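Local coordinates for protein ralf, proline/betaine transporter (Legionella pneumophila, PDB 4D7Q) that probably promotes guanine nucleotide exchange and is an engineered chimera joining the Sec7 domain of Legionella RalF to the capping domain of Rickettsia RalF, at residues A137-A142 with N253-L258; Q111-L116 with K260-K265. The protein carries 2 engineered substitutions. One frame throughout, in Å; residues are numbered along the deposited sequence.

Interaction 1 of 2, residues A137-A142 with N253-L258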
loop_
_atom_site.group_PDB
_atom_site.type_symbol
_atom_site.label_atom_id
_atom_site.label_comp_id
_atom_site.label_asym_id
_atom_site.label_seq_id
_atom_site.Cartn_x
_atom_site.Cartn_y
_atom_site.Cartn_z
ATOM N N ALA A 137 -10.949 6.026 -15.722
ATOM C CA ALA A 137 -12.077 5.091 -15.823
ATOM C C ALA A 137 -11.584 3.695 -15.455
ATOM O O ALA A 137 -12.275 2.983 -14.733
ATOM C CB ALA A 137 -12.643 5.080 -17.227
ATOM N N ALA A 138 -10.375 3.322 -15.895
ATOM C CA ALA A 138 -9.790 2.025 -15.530
ATOM C C ALA A 138 -9.584 1.965 -14.014
ATOM O O ALA A 138 -9.824 0.930 -13.411
ATOM C CB ALA A 138 -8.454 1.827 -16.244
ATOM N N TYR A 139 -9.157 3.083 -13.401
ATOM C CA TYR A 139 -8.919 3.184 -11.951
ATOM C C TYR A 139 -10.211 2.943 -11.127
ATOM O O TYR A 139 -10.229 2.141 -10.184
ATOM C CB TYR A 139 -8.272 4.551 -11.679
ATOM C CG TYR A 139 -8.066 4.881 -10.220
ATOM C CD1 TYR A 139 -6.892 4.522 -9.564
ATOM C CD2 TYR A 139 -9.045 5.566 -9.492
ATOM C CE1 TYR A 139 -6.676 4.868 -8.228
ATOM C CE2 TYR A 139 -8.840 5.916 -8.159
ATOM C CZ TYR A 139 -7.655 5.565 -7.530
ATOM O OH TYR A 139 -7.458 5.900 -6.217
ATOM N N LEU A 140 -11.300 3.610 -11.533
ATOM C CA LEU A 140 -12.627 3.492 -10.936
ATOM C C LEU A 140 -13.146 2.046 -11.053
ATOM O O LEU A 140 -13.614 1.482 -10.056
ATOM C CB LEU A 140 -13.594 4.491 -11.615
ATOM C CG LEU A 140 -15.036 4.436 -11.025
ATOM C CD1 LEU A 140 -15.199 5.415 -9.895
ATOM C CD2 LEU A 140 -16.075 4.695 -12.068
ATOM N N LEU A 141 -13.037 1.454 -12.271
ATOM C CA LEU A 141 -13.429 0.072 -12.539
ATOM C C LEU A 141 -12.592 -0.882 -11.718
ATOM O O LEU A 141 -13.142 -1.855 -11.212
ATOM C CB LEU A 141 -13.175 -0.286 -14.010
ATOM C CG LEU A 141 -14.201 0.092 -15.058
ATOM C CD1 LEU A 141 -13.658 -0.250 -16.432
ATOM C CD2 LEU A 141 -15.551 -0.612 -14.825
ATOM N N ALA A 142 -11.261 -0.641 -11.627
ATOM C CA ALA A 142 -10.360 -1.521 -10.869
ATOM C C ALA A 142 -10.768 -1.675 -9.411
ATOM O O ALA A 142 -10.894 -2.808 -8.935
ATOM C CB ALA A 142 -8.912 -1.062 -10.973
ATOM N N ASN A 253 -5.016 14.914 4.833
ATOM C CA ASN A 253 -6.259 14.278 4.419
ATOM C C ASN A 253 -6.076 13.444 3.173
ATOM O O ASN A 253 -5.310 13.808 2.278
ATOM C CB ASN A 253 -7.378 15.314 4.230
ATOM C CG ASN A 253 -7.778 15.943 5.530
ATOM O OD1 ASN A 253 -8.407 15.319 6.386
ATOM N ND2 ASN A 253 -7.359 17.170 5.732
ATOM N N PRO A 254 -6.726 12.275 3.104
ATOM C CA PRO A 254 -6.590 11.462 1.886
ATOM C C PRO A 254 -7.598 11.928 0.838
ATOM O O PRO A 254 -8.529 12.661 1.165
ATOM C CB PRO A 254 -6.934 10.059 2.391
ATOM C CG PRO A 254 -7.925 10.293 3.496
ATOM C CD PRO A 254 -7.677 11.669 4.062
ATOM N N LYS A 255 -7.487 11.419 -0.390
ATOM C CA LYS A 255 -8.505 11.661 -1.410
ATOM C C LYS A 255 -9.717 10.869 -0.929
ATOM O O LYS A 255 -9.548 9.784 -0.380
ATOM C CB LYS A 255 -8.047 11.144 -2.772
ATOM C CG LYS A 255 -6.859 11.941 -3.314
ATOM C CD LYS A 255 -6.077 11.177 -4.366
ATOM C CE LYS A 255 -5.359 9.977 -3.802
ATOM N NZ LYS A 255 -5.516 8.834 -4.714
ATOM N N THR A 256 -10.906 11.441 -1.043
ATOM C CA THR A 256 -12.155 10.828 -0.559
ATOM C C THR A 256 -12.438 9.469 -1.150
ATOM O O THR A 256 -12.892 8.575 -0.432
ATOM C CB THR A 256 -13.328 11.789 -0.758
ATOM O OG1 THR A 256 -13.202 12.344 -2.063
ATOM C CG2 THR A 256 -13.331 12.905 0.264
ATOM N N PHE A 257 -12.151 9.301 -2.456
ATOM C CA PHE A 257 -12.344 8.032 -3.159
ATOM C C PHE A 257 -11.504 6.940 -2.446
ATOM O O PHE A 257 -12.060 5.950 -1.988
ATOM C CB PHE A 257 -11.983 8.180 -4.667
ATOM C CG PHE A 257 -12.138 6.896 -5.461
ATOM C CD1 PHE A 257 -11.171 5.895 -5.398
ATOM C CD2 PHE A 257 -13.274 6.667 -6.229
ATOM C CE1 PHE A 257 -11.348 4.670 -6.083
ATOM C CE2 PHE A 257 -13.442 5.450 -6.920
ATOM C CZ PHE A 257 -12.446 4.484 -6.885
ATOM N N LEU A 258 -10.189 7.158 -2.303
ATOM C CA LEU A 258 -9.282 6.222 -1.636
ATOM C C LEU A 258 -9.725 5.869 -0.196
ATOM O O LEU A 258 -9.711 4.709 0.166
ATOM C CB LEU A 258 -7.836 6.755 -1.660
ATOM C CG LEU A 258 -6.734 5.775 -1.155
ATOM C CD1 LEU A 258 -6.680 4.517 -1.996
ATOM C CD2 LEU A 258 -5.388 6.442 -1.170
HETATM O O HOH W 1 -8.362 8.203 -5.131
#
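The rings of Tyr139 and Phe257 meet at a slant, with centroids 5.2 Å apart and planes at 40°, a tilt that fits neither a parallel stack nor an edge-to-face pair. They run past each other from opposing helices, and the closest approach is from Tyr139 CE2 to Phe257 CE1 at 3.5 Å. On the far part of the Phe257 ring, Leu140 brings in a methyl: CD1 lies 3.5 Å from Phe257 CE2, the leucine crossing the phenylalanine at about a right angle. Outside the two segments, Phe261 stacks on Phe257 and Phe143 meets Tyr139 edge-to-face. Phe257 has CG anti to the backbone N (chi1 179°), which carries its ring across to helix 135-152.

The polar end of the contact lies beside Phe257. Tyr139 OH and Lys255 NZ stand 3.8 Å apart and are joined by a water that donates to Tyr139 OH at 2.7 Å and accepts from Lys255 NZ at 2.9 Å. Lys255, at the N-cap position of helix 256-262, reaches there with a chain bent near its end. Both polar groups have a stronger partner in Asp114 of helix 110-127, which forms a salt bridge with the lysine and probably a hydrogen bond with the tyrosine.

The contact joins the Legionella Sec7 part to the Rickettsia capping part, so the pairing belongs to the chimera. No direct hydrogen bond links the two segments; apolar contact and a water bridge do, and the nearby carboxylate probably steadies both the phenol and the ammonium group.

Interaction 2 of 2, residues Q111-L116 with K260-K265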
loop_
_atom_site.group_PDB
_atom_site.type_symbol
_atom_site.label_atom_id
_atom_site.label_comp_id
_atom_site.label_asym_id
_atom_site.label_seq_id
_atom_site.Cartn_x
_atom_site.Cartn_y
_atom_site.Cartn_z
ATOM N N GLN A 111 -2.051 4.288 0.513
ATOM C CA GLN A 111 -1.298 5.023 -0.530
ATOM C C GLN A 111 -0.474 4.104 -1.402
ATOM O O GLN A 111 -0.326 4.369 -2.597
ATOM C CB GLN A 111 -0.387 6.083 0.087
ATOM C CG GLN A 111 -1.101 7.221 0.800
ATOM C CD GLN A 111 -0.048 8.221 1.202
ATOM O OE1 GLN A 111 0.710 8.720 0.368
ATOM N NE2 GLN A 111 0.133 8.415 2.483
ATOM N N LYS A 112 0.029 2.999 -0.803
ATOM C CA LYS A 112 0.792 1.958 -1.483
ATOM C C LYS A 112 -0.116 1.154 -2.426
ATOM O O LYS A 112 0.218 0.991 -3.602
ATOM C CB LYS A 112 1.520 1.072 -0.469
ATOM C CG LYS A 112 2.658 1.810 0.225
ATOM C CD LYS A 112 3.486 0.930 1.116
ATOM C CE LYS A 112 4.648 1.735 1.656
ATOM N NZ LYS A 112 5.216 1.058 2.834
ATOM N N ILE A 113 -1.280 0.686 -1.948
ATOM C CA ILE A 113 -2.209 -0.064 -2.839
ATOM C C ILE A 113 -2.706 0.846 -3.997
ATOM O O ILE A 113 -2.902 0.379 -5.122
ATOM C CB ILE A 113 -3.371 -0.811 -2.077
ATOM C CG1 ILE A 113 -4.001 -1.954 -2.938
ATOM C CG2 ILE A 113 -4.477 0.138 -1.606
ATOM C CD1 ILE A 113 -3.242 -3.240 -2.949
ATOM N N ASP A 114 -2.888 2.147 -3.697
ATOM C CA ASP A 114 -3.303 3.174 -4.639
ATOM C C ASP A 114 -2.259 3.301 -5.763
ATOM O O ASP A 114 -2.620 3.301 -6.938
ATOM C CB ASP A 114 -3.451 4.508 -3.912
ATOM C CG ASP A 114 -4.209 5.550 -4.694
ATOM O OD1 ASP A 114 -5.043 5.173 -5.520
ATOM O OD2 ASP A 114 -3.992 6.730 -4.452
ATOM N N ARG A 115 -0.964 3.364 -5.418
ATOM C CA ARG A 115 0.077 3.441 -6.454
ATOM C C ARG A 115 0.068 2.225 -7.399
ATOM O O ARG A 115 0.262 2.383 -8.601
ATOM C CB ARG A 115 1.445 3.676 -5.838
ATOM C CG ARG A 115 1.587 5.113 -5.381
ATOM C CD ARG A 115 2.944 5.386 -4.769
ATOM N NE ARG A 115 2.810 6.527 -3.885
ATOM C CZ ARG A 115 2.727 6.445 -2.569
ATOM N NH1 ARG A 115 2.904 5.279 -1.958
ATOM N NH2 ARG A 115 2.534 7.534 -1.846
ATOM N N LEU A 116 -0.209 1.029 -6.870
ATOM C CA LEU A 116 -0.281 -0.191 -7.679
ATOM C C LEU A 116 -1.470 -0.187 -8.637
ATOM O O LEU A 116 -1.322 -0.520 -9.794
ATOM C CB LEU A 116 -0.315 -1.429 -6.767
ATOM C CG LEU A 116 0.944 -1.699 -5.917
ATOM C CD1 LEU A 116 0.818 -3.012 -5.201
ATOM C CD2 LEU A 116 2.256 -1.643 -6.753
ATOM N N LYS A 260 -12.744 5.854 1.072
ATOM C CA LYS A 260 -13.918 4.989 1.015
ATOM C C LYS A 260 -13.542 3.547 0.714
ATOM O O LYS A 260 -14.088 2.648 1.333
ATOM C CB LYS A 260 -14.922 5.499 -0.027
ATOM C CG LYS A 260 -15.660 6.748 0.435
ATOM C CD LYS A 260 -16.593 7.225 -0.666
ATOM C CE LYS A 260 -17.451 8.392 -0.243
ATOM N NZ LYS A 260 -18.337 8.777 -1.368
ATOM N N PHE A 261 -12.587 3.337 -0.193
ATOM C CA PHE A 261 -12.178 1.992 -0.594
ATOM C C PHE A 261 -11.178 1.313 0.318
ATOM O O PHE A 261 -10.976 0.109 0.206
ATOM C CB PHE A 261 -11.751 1.969 -2.089
ATOM C CG PHE A 261 -12.921 1.864 -3.061
ATOM C CD1 PHE A 261 -13.469 0.633 -3.383
ATOM C CD2 PHE A 261 -13.474 3.004 -3.641
ATOM C CE1 PHE A 261 -14.548 0.538 -4.271
ATOM C CE2 PHE A 261 -14.551 2.909 -4.532
ATOM C CZ PHE A 261 -15.084 1.679 -4.842
ATOM N N THR A 262 -10.544 2.056 1.234
ATOM C CA THR A 262 -9.520 1.437 2.096
ATOM C C THR A 262 -9.697 1.747 3.574
ATOM O O THR A 262 -9.053 1.111 4.420
ATOM C CB THR A 262 -8.120 1.954 1.706
ATOM O OG1 THR A 262 -8.099 3.349 1.883
ATOM C CG2 THR A 262 -7.714 1.604 0.294
ATOM N N GLY A 263 -10.522 2.747 3.869
ATOM C CA GLY A 263 -10.755 3.170 5.241
ATOM C C GLY A 263 -9.673 4.080 5.781
ATOM O O GLY A 263 -9.677 4.416 6.971
ATOM N N TYR A 264 -8.742 4.502 4.907
ATOM C CA TYR A 264 -7.651 5.396 5.280
ATOM C C TYR A 264 -8.224 6.763 5.537
ATOM O O TYR A 264 -8.745 7.378 4.604
ATOM C CB TYR A 264 -6.620 5.439 4.141
ATOM C CG TYR A 264 -5.460 6.388 4.321
ATOM C CD1 TYR A 264 -4.667 6.347 5.469
ATOM C CD2 TYR A 264 -5.051 7.211 3.281
ATOM C CE1 TYR A 264 -3.552 7.177 5.610
ATOM C CE2 TYR A 264 -3.950 8.059 3.411
ATOM C CZ TYR A 264 -3.208 8.043 4.579
ATOM O OH TYR A 264 -2.111 8.856 4.666
ATOM N N LYS A 265 -8.191 7.205 6.805
ATOM C CA LYS A 265 -8.739 8.501 7.213
ATOM C C LYS A 265 -7.713 9.621 7.036
ATOM O O LYS A 265 -8.080 10.792 7.008
ATOM C CB LYS A 265 -9.269 8.475 8.662
ATOM C CG LYS A 265 -10.386 7.467 8.934
ATOM C CD LYS A 265 -11.680 7.810 8.178
ATOM C CE LYS A 265 -12.611 6.634 8.092
ATOM N NZ LYS A 265 -13.914 7.006 7.473
#
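Thr262 and Tyr264 lie on either side of Gly263, in the link from helix 256-262 to strand 264-271 of the Rickettsia capping part, and both lean on helix 110-127 of the Legionella Sec7 part. The link holds an ST turn: Thr262 OG1 accepts from Tyr264 N at 3.3 Å, and the same oxygen also bonds to Leu258 O. Gly263 has positive phi. With OG1 placed between the backbone N and the carbonyl carbon (chi1 60°), the threonine's methyl is left to face the other helix, and Thr262 CG2 packs 4.0 Å from Ile113 CG2. Phe292 touches both of these side chains.

At the other end of the contact, Tyr264 reaches out to Gln111. Gln111 NE2 gives a weak, bent hydrogen bond to Tyr264 OH, 3.2 Å long with an angle of 134° at the hydrogen. The chain of Gln111, extended beyond CG, crosses the tyrosine obliquely, its CG 4.0 Å from Tyr264 CE2, and the amide plane is tilted 27° from the ring plane. The phenol's stronger partner is Ser267, while Gln111 NE2 also makes a weak hydrogen bond to a glycerol, probably from the crystallisation liquor.

The polar link across the segments is thus one weak, poorly aligned bond; the rest is apolar contact, of Gln111 CG with the tyrosine and of the buried methyl pair. Firmer bonds to Thr262 and Tyr264 come from within the capping part.

Overall arrangement
Interactions 1 and 2 lie side by side on one interface, their centres about 8 Å apart, where helix 256-262 and the residues flanking it face two consecutive Sec7 helices, 110-127 and 135-152. Asp114 ties them together: its OD2 makes a salt bridge with Lys255 NZ at 2.6 Å, and its OD1 is probably hydrogen-bonded to Tyr139 OH, also at 2.6 Å. On the capping side, Pro254 CD packs 3.1 Å from Lys265 O. A bound PEG, probably from the crystallisation liquor, hydrogen-bonds to Asp114 and weakly to Lys255 and the backbone of Gln111. In this chimera the capping part thus packs on the Sec7 helices, and the pairing of the two parts is engineered.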